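Long-range contact in Alpha/beta hydrolase (Paenibacillus sp. VTT E-133280, PDB 6TJ2), which probably hydrolyses methyl salicylate to salicylic acid as an extracellular esterase related to tobacco salicylic acid binding protein 2: residues F143-F155 with A207-F219. Residues are numbered along the deposited sequence; the frame is centred on the assembly and turned at random.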
loop_
_atom_site.group_PDB
_atom_site.type_symbol
_atom_site.label_atom_id
_atom_site.label_comp_id
_atom_site.label_asym_id
_atom_site.label_seq_id
_atom_site.Cartn_x
_atom_site.Cartn_y
_atom_site.Cartn_z
ATOM N N PHE A 143 6.982 15.368 -6.499
ATOM C CA PHE A 143 6.928 15.100 -7.943
ATOM C C PHE A 143 8.334 14.899 -8.463
ATOM O O PHE A 143 9.303 15.550 -8.001
ATOM C CB PHE A 143 6.244 16.267 -8.660
ATOM C CG PHE A 143 4.845 16.485 -8.177
ATOM C CD1 PHE A 143 3.861 15.574 -8.539
ATOM C CD2 PHE A 143 4.515 17.514 -7.304
ATOM C CE1 PHE A 143 2.565 15.727 -8.045
ATOM C CE2 PHE A 143 3.239 17.624 -6.788
ATOM C CZ PHE A 143 2.261 16.773 -7.197
ATOM N N ALA A 144 8.476 14.031 -9.450
ATOM C CA ALA A 144 9.740 13.812 -10.172
ATOM C C ALA A 144 9.419 13.764 -11.651
ATOM O O ALA A 144 9.429 12.674 -12.232
ATOM C CB ALA A 144 10.378 12.546 -9.639
ATOM N N PRO A 145 9.069 14.892 -12.275
ATOM C CA PRO A 145 8.767 14.850 -13.700
ATOM C C PRO A 145 9.939 14.222 -14.458
ATOM O O PRO A 145 11.108 14.359 -14.106
ATOM C CB PRO A 145 8.587 16.311 -14.110
ATOM C CG PRO A 145 8.222 16.972 -12.792
ATOM C CD PRO A 145 8.979 16.250 -11.698
ATOM N N LEU A 146 9.578 13.566 -15.567
ATOM C CA LEU A 146 10.604 13.165 -16.557
ATOM C C LEU A 146 10.986 14.376 -17.407
ATOM O O LEU A 146 10.222 15.363 -17.463
ATOM C CB LEU A 146 10.018 12.052 -17.445
ATOM C CG LEU A 146 9.593 10.776 -16.710
ATOM C CD1 LEU A 146 9.003 9.730 -17.680
ATOM C CD2 LEU A 146 10.746 10.171 -15.960
ATOM N N ASP A 147 12.070 14.219 -18.166
ATOM C CA ASP A 147 12.499 15.244 -19.140
ATOM C C ASP A 147 11.350 15.632 -20.062
ATOM O O ASP A 147 10.636 14.735 -20.569
ATOM C CB ASP A 147 13.716 14.740 -19.898
ATOM C CG ASP A 147 14.176 15.795 -20.886
ATOM O OD1 ASP A 147 14.357 16.956 -20.512
ATOM O OD2 ASP A 147 14.312 15.432 -22.086
ATOM N N GLY A 148 11.176 16.933 -20.269
ATOM C CA GLY A 148 10.124 17.481 -21.146
ATOM C C GLY A 148 8.749 17.565 -20.540
ATOM O O GLY A 148 7.774 17.936 -21.209
ATOM N N GLN A 149 8.563 17.179 -19.281
ATOM C CA GLN A 149 7.274 17.238 -18.591
ATOM C C GLN A 149 7.258 18.382 -17.574
ATOM O O GLN A 149 8.301 18.867 -17.132
ATOM C CB GLN A 149 7.013 15.946 -17.805
ATOM C CG GLN A 149 7.007 14.679 -18.657
ATOM C CD GLN A 149 6.734 13.449 -17.840
ATOM O OE1 GLN A 149 6.818 13.435 -16.592
ATOM N NE2 GLN A 149 6.415 12.337 -18.521
ATOM N N SER A 150 6.070 18.845 -17.267
ATOM C CA SER A 150 5.799 19.793 -16.169
ATOM C C SER A 150 5.344 19.054 -14.917
ATOM O O SER A 150 4.950 17.860 -14.948
ATOM C CB SER A 150 4.757 20.804 -16.565
ATOM O OG SER A 150 3.495 20.179 -16.702
ATOM N N VAL A 151 5.259 19.804 -13.820
ATOM C CA VAL A 151 4.620 19.282 -12.596
ATOM C C VAL A 151 3.135 19.030 -12.827
ATOM O O VAL A 151 2.620 17.941 -12.482
ATOM C CB VAL A 151 4.897 20.221 -11.413
ATOM C CG1 VAL A 151 4.045 19.852 -10.224
ATOM C CG2 VAL A 151 6.357 20.221 -11.075
ATOM N N ALA A 152 2.452 19.943 -13.494
ATOM C CA ALA A 152 1.012 19.802 -13.769
ATOM C C ALA A 152 0.749 18.557 -14.646
ATOM O O ALA A 152 -0.291 17.884 -14.368
ATOM C CB ALA A 152 0.507 21.070 -14.452
ATOM N N ASP A 153 1.676 18.229 -15.519
ATOM C CA ASP A 153 1.572 17.038 -16.405
ATOM C C ASP A 153 1.416 15.768 -15.565
ATOM O O ASP A 153 1.009 14.732 -16.115
ATOM C CB ASP A 153 2.760 16.894 -17.348
ATOM C CG ASP A 153 2.811 17.846 -18.558
ATOM O OD1 ASP A 153 1.721 18.376 -18.908
ATOM O OD2 ASP A 153 3.912 17.985 -19.095
ATOM N N GLN A 154 1.861 15.727 -14.314
ATOM C CA GLN A 154 1.834 14.487 -13.524
ATOM C C GLN A 154 0.443 14.168 -13.039
ATOM O O GLN A 154 0.212 13.034 -12.628
ATOM C CB GLN A 154 2.726 14.650 -12.280
ATOM C CG GLN A 154 4.175 15.037 -12.573
ATOM C CD GLN A 154 4.798 14.301 -13.719
ATOM O OE1 GLN A 154 4.791 13.042 -13.720
ATOM N NE2 GLN A 154 5.288 15.026 -14.712
ATOM N N PHE A 155 -0.487 15.124 -13.091
ATOM C CA PHE A 155 -1.814 14.909 -12.472
ATOM C C PHE A 155 -2.760 14.152 -13.406
ATOM O O PHE A 155 -2.656 14.226 -14.623
ATOM C CB PHE A 155 -2.444 16.242 -12.081
ATOM C CG PHE A 155 -1.868 16.792 -10.796
ATOM C CD1 PHE A 155 -2.535 16.623 -9.598
ATOM C CD2 PHE A 155 -0.644 17.437 -10.827
ATOM C CE1 PHE A 155 -1.974 17.091 -8.417
ATOM C CE2 PHE A 155 -0.123 17.949 -9.648
ATOM C CZ PHE A 155 -0.804 17.789 -8.455
ATOM N N ALA A 207 1.502 30.518 -10.732
ATOM C CA ALA A 207 1.153 29.310 -11.483
ATOM C C ALA A 207 2.209 28.922 -12.517
ATOM O O ALA A 207 2.257 27.746 -12.884
ATOM C CB ALA A 207 -0.176 29.476 -12.174
ATOM N N THR A 208 2.992 29.835 -13.056
ATOM C CA THR A 208 3.853 29.504 -14.209
ATOM C C THR A 208 4.739 28.291 -13.948
ATOM O O THR A 208 4.807 27.397 -14.789
ATOM C CB THR A 208 4.626 30.712 -14.709
ATOM O OG1 THR A 208 3.665 31.693 -15.115
ATOM C CG2 THR A 208 5.643 30.342 -15.757
ATOM N N PRO A 209 5.434 28.178 -12.803
ATOM C CA PRO A 209 6.365 27.082 -12.623
ATOM C C PRO A 209 5.687 25.712 -12.606
ATOM O O PRO A 209 6.416 24.724 -12.810
ATOM C CB PRO A 209 7.046 27.394 -11.281
ATOM C CG PRO A 209 6.907 28.887 -11.149
ATOM C CD PRO A 209 5.525 29.174 -11.728
ATOM N N LEU A 210 4.426 25.653 -12.303
ATOM C CA LEU A 210 3.710 24.348 -12.263
ATOM C C LEU A 210 3.472 23.834 -13.678
ATOM O O LEU A 210 3.329 22.629 -13.862
ATOM C CB LEU A 210 2.399 24.515 -11.514
ATOM C CG LEU A 210 2.482 24.520 -9.988
ATOM C CD1 LEU A 210 3.406 25.607 -9.457
ATOM C CD2 LEU A 210 1.072 24.717 -9.419
ATOM N N PHE A 211 3.405 24.708 -14.670
ATOM C CA PHE A 211 3.019 24.332 -16.048
ATOM C C PHE A 211 4.208 24.363 -16.996
ATOM O O PHE A 211 4.068 23.879 -18.153
ATOM C CB PHE A 211 1.914 25.246 -16.554
ATOM C CG PHE A 211 0.622 25.066 -15.825
ATOM C CD1 PHE A 211 -0.272 24.094 -16.256
ATOM C CD2 PHE A 211 0.300 25.808 -14.715
ATOM C CE1 PHE A 211 -1.456 23.876 -15.577
ATOM C CE2 PHE A 211 -0.901 25.600 -14.056
ATOM C CZ PHE A 211 -1.762 24.621 -14.460
ATOM N N GLU A 212 5.378 24.836 -16.597
ATOM C CA GLU A 212 6.567 24.873 -17.488
ATOM C C GLU A 212 7.114 23.471 -17.696
ATOM O O GLU A 212 7.287 22.663 -16.742
ATOM C CB GLU A 212 7.641 25.788 -16.911
ATOM C CG GLU A 212 7.319 27.245 -16.945
ATOM C CD GLU A 212 8.426 28.062 -16.340
ATOM O OE1 GLU A 212 8.460 28.207 -15.115
ATOM O OE2 GLU A 212 9.262 28.580 -17.130
ATOM N N LYS A 213 7.429 23.151 -18.946
ATOM C CA LYS A 213 8.154 21.917 -19.307
ATOM C C LYS A 213 9.581 22.004 -18.839
ATOM O O LYS A 213 10.209 23.057 -19.059
ATOM C CB LYS A 213 8.155 21.729 -20.823
ATOM C CG LYS A 213 6.778 21.659 -21.413
ATOM C CD LYS A 213 5.773 20.777 -20.749
ATOM C CE LYS A 213 4.738 20.384 -21.789
ATOM N NZ LYS A 213 3.463 19.846 -21.200
ATOM N N LEU A 214 10.091 20.998 -18.144
ATOM C CA LEU A 214 11.449 21.060 -17.605
ATOM C C LEU A 214 12.435 20.251 -18.420
ATOM O O LEU A 214 12.158 19.110 -18.755
ATOM C CB LEU A 214 11.379 20.595 -16.149
ATOM C CG LEU A 214 10.402 21.364 -15.273
ATOM C CD1 LEU A 214 10.350 20.747 -13.906
ATOM C CD2 LEU A 214 10.813 22.828 -15.151
ATOM N N ASP A 215 13.590 20.841 -18.661
ATOM C CA ASP A 215 14.737 20.134 -19.259
ATOM C C ASP A 215 15.509 19.452 -18.129
ATOM O O ASP A 215 16.174 20.134 -17.314
ATOM C CB ASP A 215 15.633 21.096 -20.031
ATOM C CG ASP A 215 16.773 20.402 -20.747
ATOM O OD1 ASP A 215 17.173 19.236 -20.357
ATOM O OD2 ASP A 215 17.262 21.041 -21.743
ATOM N N LEU A 216 15.390 18.127 -18.066
ATOM C CA LEU A 216 15.920 17.320 -16.947
ATOM C C LEU A 216 16.860 16.213 -17.417
ATOM O O LEU A 216 17.153 15.316 -16.667
ATOM C CB LEU A 216 14.744 16.751 -16.152
ATOM C CG LEU A 216 13.792 17.740 -15.539
ATOM C CD1 LEU A 216 12.599 17.027 -14.958
ATOM C CD2 LEU A 216 14.514 18.537 -14.457
ATOM N N LYS A 217 17.432 16.381 -18.616
ATOM C CA LYS A 217 18.415 15.414 -19.126
ATOM C C LYS A 217 19.597 15.295 -18.167
ATOM O O LYS A 217 20.067 14.158 -17.900
ATOM C CB LYS A 217 18.910 15.858 -20.496
ATOM C CG LYS A 217 17.824 15.843 -21.561
ATOM C CD LYS A 217 18.425 16.084 -22.937
ATOM C CE LYS A 217 17.444 15.705 -24.020
ATOM N NZ LYS A 217 16.248 16.575 -23.984
ATOM N N LYS A 218 20.098 16.437 -17.661
ATOM C CA LYS A 218 21.262 16.397 -16.769
ATOM C C LYS A 218 20.872 15.618 -15.504
ATOM O O LYS A 218 21.633 14.769 -15.063
ATOM C CB LYS A 218 21.852 17.782 -16.516
ATOM C CG LYS A 218 22.991 17.747 -15.523
ATOM C CD LYS A 218 23.942 18.931 -15.607
ATOM C CE LYS A 218 25.217 18.729 -14.811
ATOM N NZ LYS A 218 25.980 17.567 -15.315
ATOM N N PHE A 219 19.726 15.949 -14.893
ATOM C CA PHE A 219 19.294 15.258 -13.663
ATOM C C PHE A 219 19.294 13.743 -13.843
ATOM O O PHE A 219 19.796 13.013 -12.975
ATOM C CB PHE A 219 17.912 15.724 -13.233
ATOM C CG PHE A 219 17.365 14.913 -12.089
ATOM C CD1 PHE A 219 17.834 15.122 -10.807
ATOM C CD2 PHE A 219 16.487 13.867 -12.289
ATOM C CE1 PHE A 219 17.420 14.309 -9.777
ATOM C CE2 PHE A 219 16.063 13.059 -11.240
ATOM C CZ PHE A 219 16.514 13.296 -9.980
HETATM O O HOH W 1 2.403 21.663 -18.633
HETATM O O HOH W 2 6.787 22.253 -14.034
#
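Asp147 grips the backbone and side chain of 207-219 at once. Its OD1 takes the N-H of Leu216 at 2.9 Å, on the anti side and 24° out of the carboxylate plane. Its OD2 forms a salt bridge with Lys217 NZ at 2.9 Å, on the syn side, also tilted out of the plane. CG stands anti to the backbone N (chi1 -179°), which carries the carboxylate to 207-219. An alanine here would probably leave the Lys217 ammonium and the Leu216 N-H without these mates. Backbone bonds follow: Gly148 N to Leu214 O, Leu214 N to Gln149 O and Ala152 N to Leu210 O. Lys213 passes its CD by Gly148 O and bridges to Asp153; its NZ lies 2.8 Å from Asp153 OD2, on that oxygen's syn lone pair. In this alpha/beta-hydrolase fold, the contact joins the loop after strand 134-139 to the chain leading from helix 208-211 to helix 217-221. Ala152 CB packs obliquely against the Phe211 ring, 3.6 Å from CE1. Arg167 makes a cation-pi contact with that ring. Behind the salt bridge, Ser150 N also donates to Asp153 OD2, at 3.0 Å. Ser150 OG accepts from Asp153 N, an ST motif. One water links Val151 N to Pro209 O and Glu212 O.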